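Local coordinates for protein cytolethal distending toxin subunit B (Escherichia coli, PDB 2F1N) that nicks DNA as the DNase I-like endonuclease subunit of a tripartite bacterial toxin, and very probably causes the DNA damage that arrests intoxicated cells in G2/M, at residues 187-192 / 218-223; 239-244 / 253-258. One frame throughout, in Å; residues are numbered along the deposited sequence.

Contact 1: residues 187-192 / 218-223; sequences NREPAD and QRTLDY
N187 and L221 bring their CA atoms within 5.0 Å of each other where two loops of the DNase I-like fold meet, the two chains running at 77° to each other, end to end. The first loop turns into helix 190-194, with E189 at the N-cap position, and carries the start of the nuclear localization signal; the second leads into strand 222-228. E189 reaches back across T220. Its OE2 accepts the backbone N-H of T220 at 2.8 Å, a nearly straight bond that arrives from well above the carboxylate plane, while OE1 forms a long salt bridge with NH1 of R219. Bent at chi2 and chi3, the R219 chain folds over so that one guanidinium face lies on CD2 of L221. At the helix start, CG of P190 sits over one face of the Y223 ring, which also stacks with F186, in a CH-pi contact 3.9 Å from the centroid. With chi1 at 49°, Y223 CG lies between its backbone N and carbonyl carbon, and the hydroxyl points at the other loop. There OH donates to the carbonyl O of R188 at 2.8 Å, meeting it 45° out of the carbonyl plane.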
loop_
_atom_site.group_PDB
_atom_site.type_symbol
_atom_site.label_atom_id
_atom_site.label_comp_id
_atom_site.label_asym_id
_atom_site.label_seq_id
_atom_site.Cartn_x
_atom_site.Cartn_y
_atom_site.Cartn_z
ATOM N N ASN A 187 -4.933 8.238 8.028
ATOM C CA ASN A 187 -5.194 9.590 8.567
ATOM C C ASN A 187 -6.229 9.632 9.695
ATOM O O ASN A 187 -6.851 10.662 9.933
ATOM C CB ASN A 187 -5.554 10.596 7.442
ATOM C CG ASN A 187 -4.372 11.456 7.048
ATOM O OD1 ASN A 187 -3.625 11.957 7.920
ATOM N ND2 ASN A 187 -4.154 11.615 5.762
ATOM N N ARG A 188 -6.338 8.513 10.405
ATOM C CA ARG A 188 -7.058 8.359 11.683
ATOM C C ARG A 188 -6.427 7.171 12.399
ATOM O O ARG A 188 -5.791 6.321 11.752
ATOM C CB ARG A 188 -8.567 8.184 11.465
ATOM C CG ARG A 188 -8.957 6.923 10.700
ATOM C CD ARG A 188 -10.491 6.693 10.834
ATOM N NE ARG A 188 -11.281 7.634 10.060
ATOM C CZ ARG A 188 -12.619 7.782 10.203
ATOM N NH1 ARG A 188 -13.268 7.100 11.161
ATOM N NH2 ARG A 188 -13.313 8.603 9.425
ATOM N N GLU A 189 -6.584 7.111 13.736
ATOM C CA GLU A 189 -5.943 6.095 14.526
ATOM C C GLU A 189 -6.686 4.755 14.303
ATOM O O GLU A 189 -7.810 4.768 13.890
ATOM C CB GLU A 189 -5.951 6.521 16.023
ATOM C CG GLU A 189 -4.588 6.452 16.666
ATOM C CD GLU A 189 -3.799 7.725 16.526
ATOM O OE1 GLU A 189 -4.235 8.628 15.795
ATOM O OE2 GLU A 189 -2.748 7.830 17.191
ATOM N N PRO A 190 -6.018 3.627 14.512
ATOM C CA PRO A 190 -6.609 2.300 14.270
ATOM C C PRO A 190 -7.989 2.048 14.924
ATOM O O PRO A 190 -8.925 1.592 14.273
ATOM C CB PRO A 190 -5.549 1.373 14.845
ATOM C CG PRO A 190 -4.298 2.084 14.632
ATOM C CD PRO A 190 -4.607 3.505 14.944
ATOM N N ALA A 191 -8.118 2.304 16.220
ATOM C CA ALA A 191 -9.426 2.127 16.856
ATOM C C ALA A 191 -10.503 3.043 16.285
ATOM O O ALA A 191 -11.696 2.672 16.253
ATOM C CB ALA A 191 -9.320 2.298 18.399
ATOM N N ASP A 192 -10.098 4.252 15.839
ATOM C CA ASP A 192 -11.020 5.157 15.207
ATOM C C ASP A 192 -11.558 4.646 13.879
ATOM O O ASP A 192 -12.705 4.872 13.555
ATOM C CB ASP A 192 -10.382 6.537 15.012
ATOM C CG ASP A 192 -11.382 7.567 14.659
ATOM O OD1 ASP A 192 -12.244 7.881 15.526
ATOM O OD2 ASP A 192 -11.421 8.144 13.556
ATOM N N GLN A 218 3.187 12.108 16.998
ATOM C CA GLN A 218 2.805 11.011 17.903
ATOM C C GLN A 218 1.514 10.261 17.551
ATOM O O GLN A 218 0.969 9.508 18.391
ATOM C CB GLN A 218 2.795 11.485 19.370
ATOM C CG GLN A 218 4.218 11.617 19.967
ATOM C CD GLN A 218 5.209 10.562 19.459
ATOM O OE1 GLN A 218 6.052 10.859 18.579
ATOM N NE2 GLN A 218 5.123 9.339 20.005
ATOM N N ARG A 219 1.023 10.437 16.324
ATOM C CA ARG A 219 -0.201 9.722 15.940
ATOM C C ARG A 219 0.184 8.443 15.201
ATOM O O ARG A 219 1.259 8.385 14.588
ATOM C CB ARG A 219 -1.106 10.618 15.084
ATOM C CG ARG A 219 -1.663 11.830 15.924
ATOM C CD ARG A 219 -3.180 12.005 15.829
ATOM N NE ARG A 219 -3.501 12.550 14.506
ATOM C CZ ARG A 219 -4.585 12.275 13.778
ATOM N NH1 ARG A 219 -5.551 11.453 14.221
ATOM N NH2 ARG A 219 -4.697 12.851 12.585
ATOM N N THR A 220 -0.698 7.455 15.267
ATOM C CA THR A 220 -0.490 6.192 14.554
ATOM C C THR A 220 -1.475 6.229 13.376
ATOM O O THR A 220 -2.653 5.947 13.548
ATOM C CB THR A 220 -0.815 5.034 15.504
ATOM O OG1 THR A 220 0.153 5.035 16.584
ATOM C CG2 THR A 220 -0.634 3.666 14.817
ATOM N N LEU A 221 -0.987 6.649 12.212
ATOM C CA LEU A 221 -1.842 6.876 11.047
ATOM C C LEU A 221 -1.596 5.888 9.911
ATOM O O LEU A 221 -2.395 5.816 8.964
ATOM C CB LEU A 221 -1.598 8.274 10.506
ATOM C CG LEU A 221 -1.909 9.403 11.491
ATOM C CD1 LEU A 221 -1.727 10.781 10.788
ATOM C CD2 LEU A 221 -3.271 9.275 12.148
ATOM N N ASP A 222 -0.459 5.200 9.972
ATOM C CA ASP A 222 0.005 4.355 8.852
ATOM C C ASP A 222 0.010 2.915 9.343
ATOM O O ASP A 222 0.745 2.575 10.277
ATOM C CB ASP A 222 1.436 4.758 8.479
ATOM C CG ASP A 222 1.541 6.200 8.120
ATOM O OD1 ASP A 222 1.134 6.524 6.965
ATOM O OD2 ASP A 222 1.958 7.115 8.918
ATOM N N TYR A 223 -0.757 2.067 8.687
ATOM C CA TYR A 223 -0.861 0.692 9.153
ATOM C C TYR A 223 -1.560 -0.142 8.094
ATOM O O TYR A 223 -1.633 0.284 6.928
ATOM C CB TYR A 223 -1.569 0.680 10.546
ATOM C CG TYR A 223 -2.848 1.469 10.644
ATOM C CD1 TYR A 223 -4.079 0.878 10.344
ATOM C CD2 TYR A 223 -2.850 2.812 11.102
ATOM C CE1 TYR A 223 -5.289 1.622 10.446
ATOM C CE2 TYR A 223 -4.044 3.588 11.179
ATOM C CZ TYR A 223 -5.241 2.982 10.873
ATOM O OH TYR A 223 -6.382 3.707 10.951
#

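Contact 2: residues 239-244 / 253-258; sequences AGIVYG and DHFPVG
The Y243 ring carries CG1 of V242, its neighbour in the chain, over the centre of one face, 3.6 Å above the plane. Across the contact the ring meets P256 obliquely, CD2 of Y243 approaching CG of P256 at 4.2 Å, with the two side chains at about a right angle. The F255 ring is likewise met obliquely by CG2 of I241, whose closer neighbour is CB of F255 at 3.8 Å. V242 packs on P256 and on the strand backbone at G258: its CB rests on CB of P256, and with CG1 anti to the backbone N (chi1 -175°), CG2 lies beside that N and comes to 3.6 Å from N of G258. V242 and Y243 also touch L41 of helix 31-42.

On the sheet face that bears I241 and V257, CD1 of I241 touches CG2 of V257. The backbones join G240 and G258 as an antiparallel hydrogen-bonded pair, with N and O of each linked at 2.9 Å to O and N of the other; V242 N adds a bond to P256 O, from above the carbonyl plane. I241 to G244 then form a type II beta turn. This is the antiparallel edge of one sheet of the DNase I-like alpha/beta sandwich, where strand 237-241 is outermost beside 257-261.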
loop_
_atom_site.group_PDB
_atom_site.type_symbol
_atom_site.label_atom_id
_atom_site.label_comp_id
_atom_site.label_asym_id
_atom_site.label_seq_id
_atom_site.Cartn_x
_atom_site.Cartn_y
_atom_site.Cartn_z
ATOM N N ALA A 239 2.588 -5.509 13.064
ATOM C CA ALA A 239 3.191 -4.310 12.431
ATOM C C ALA A 239 4.263 -3.694 13.325
ATOM O O ALA A 239 4.124 -3.692 14.555
ATOM C CB ALA A 239 2.095 -3.272 12.198
ATOM N N GLY A 240 5.309 -3.130 12.731
ATOM C CA GLY A 240 6.293 -2.409 13.525
ATOM C C GLY A 240 6.889 -1.267 12.741
ATOM O O GLY A 240 6.671 -1.174 11.522
ATOM N N ILE A 241 7.639 -0.396 13.425
ATOM C CA ILE A 241 8.244 0.734 12.726
ATOM C C ILE A 241 9.553 0.251 12.103
ATOM O O ILE A 241 10.431 -0.259 12.827
ATOM C CB ILE A 241 8.503 1.903 13.697
ATOM C CG1 ILE A 241 7.239 2.322 14.465
ATOM C CG2 ILE A 241 9.090 3.106 12.878
ATOM C CD1 ILE A 241 5.991 2.586 13.550
ATOM N N VAL A 242 9.676 0.316 10.761
ATOM C CA VAL A 242 10.927 -0.087 10.143
ATOM C C VAL A 242 11.925 1.042 10.502
ATOM O O VAL A 242 11.599 2.209 10.355
ATOM C CB VAL A 242 10.866 -0.180 8.594
ATOM C CG1 VAL A 242 12.203 -0.722 8.064
ATOM C CG2 VAL A 242 9.704 -1.079 8.133
ATOM N N TYR A 243 13.120 0.685 10.937
ATOM C CA TYR A 243 14.074 1.677 11.464
ATOM C C TYR A 243 13.648 2.342 12.783
ATOM O O TYR A 243 14.134 3.430 13.111
ATOM C CB TYR A 243 14.411 2.778 10.398
ATOM C CG TYR A 243 14.632 2.224 8.995
ATOM C CD1 TYR A 243 15.482 1.146 8.776
ATOM C CD2 TYR A 243 13.954 2.773 7.897
ATOM C CE1 TYR A 243 15.681 0.618 7.474
ATOM C CE2 TYR A 243 14.143 2.266 6.619
ATOM C CZ TYR A 243 14.994 1.195 6.407
ATOM O OH TYR A 243 15.174 0.691 5.130
ATOM N N GLY A 244 12.738 1.726 13.540
ATOM C CA GLY A 244 12.294 2.312 14.791
ATOM C C GLY A 244 13.434 2.461 15.786
ATOM O O GLY A 244 13.406 3.354 16.648
ATOM N N ASP A 253 7.903 13.088 7.355
ATOM C CA ASP A 253 7.424 13.091 8.730
ATOM C C ASP A 253 6.742 11.766 9.072
ATOM O O ASP A 253 6.370 11.557 10.220
ATOM C CB ASP A 253 6.464 14.252 8.976
ATOM C CG ASP A 253 7.142 15.612 8.833
ATOM O OD1 ASP A 253 8.375 15.711 8.948
ATOM O OD2 ASP A 253 6.487 16.648 8.652
ATOM N N HIS A 254 6.596 10.879 8.074
ATOM C CA HIS A 254 6.068 9.525 8.314
ATOM C C HIS A 254 7.159 8.487 8.275
ATOM O O HIS A 254 8.111 8.570 7.485
ATOM C CB HIS A 254 5.002 9.167 7.246
ATOM C CG HIS A 254 3.765 10.005 7.340
ATOM N ND1 HIS A 254 2.591 9.534 7.880
ATOM C CD2 HIS A 254 3.524 11.291 6.970
ATOM C CE1 HIS A 254 1.670 10.481 7.815
ATOM N NE2 HIS A 254 2.215 11.561 7.272
ATOM N N PHE A 255 7.013 7.476 9.112
ATOM C CA PHE A 255 7.988 6.403 9.175
ATOM C C PHE A 255 7.401 5.221 8.434
ATOM O O PHE A 255 6.186 5.043 8.466
ATOM C CB PHE A 255 8.157 5.989 10.623
ATOM C CG PHE A 255 8.309 7.142 11.589
ATOM C CD1 PHE A 255 9.103 8.247 11.290
ATOM C CD2 PHE A 255 7.641 7.101 12.809
ATOM C CE1 PHE A 255 9.213 9.313 12.187
ATOM C CE2 PHE A 255 7.745 8.167 13.720
ATOM C CZ PHE A 255 8.538 9.259 13.415
ATOM N N PRO A 256 8.247 4.432 7.779
ATOM C CA PRO A 256 7.808 3.189 7.134
ATOM C C PRO A 256 7.375 2.221 8.185
ATOM O O PRO A 256 7.988 2.129 9.298
ATOM C CB PRO A 256 9.073 2.626 6.461
ATOM C CG PRO A 256 10.094 3.672 6.586
ATOM C CD PRO A 256 9.691 4.684 7.610
ATOM N N VAL A 257 6.334 1.476 7.827
ATOM C CA VAL A 257 5.721 0.528 8.771
ATOM C C VAL A 257 5.700 -0.801 8.104
ATOM O O VAL A 257 5.173 -0.909 6.971
ATOM C CB VAL A 257 4.292 0.974 9.175
ATOM C CG1 VAL A 257 3.601 -0.110 10.036
ATOM C CG2 VAL A 257 4.372 2.279 9.998
ATOM N N GLY A 258 6.272 -1.825 8.768
ATOM C CA GLY A 258 6.379 -3.138 8.174
ATOM C C GLY A 258 5.371 -4.103 8.800
ATOM O O GLY A 258 5.043 -3.981 9.988
#

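How the contacts relate
Read from the N terminus, contact 1 comes first: it closes the 25-residue excursion between 187-192 and 218-223, which contains helix 199-203 and strand 205-208. Strand 222-228 then runs on, and strand 237-241 follows it into contact 2, which closes a shorter loop of eight residues. The closures are in series, neither nested nor crossed; in space their centres are about 13 Å apart. Contact 1 ties the start of helix 190-194 to the loop entering strand 222-228 of the six-stranded sheet; contact 2 lies at the edge of the eight-stranded one. D222 OD2 and H254 ND1, 2.7 Å apart in a probable hydrogen bond, join them, and V257 packs against D222 alongside.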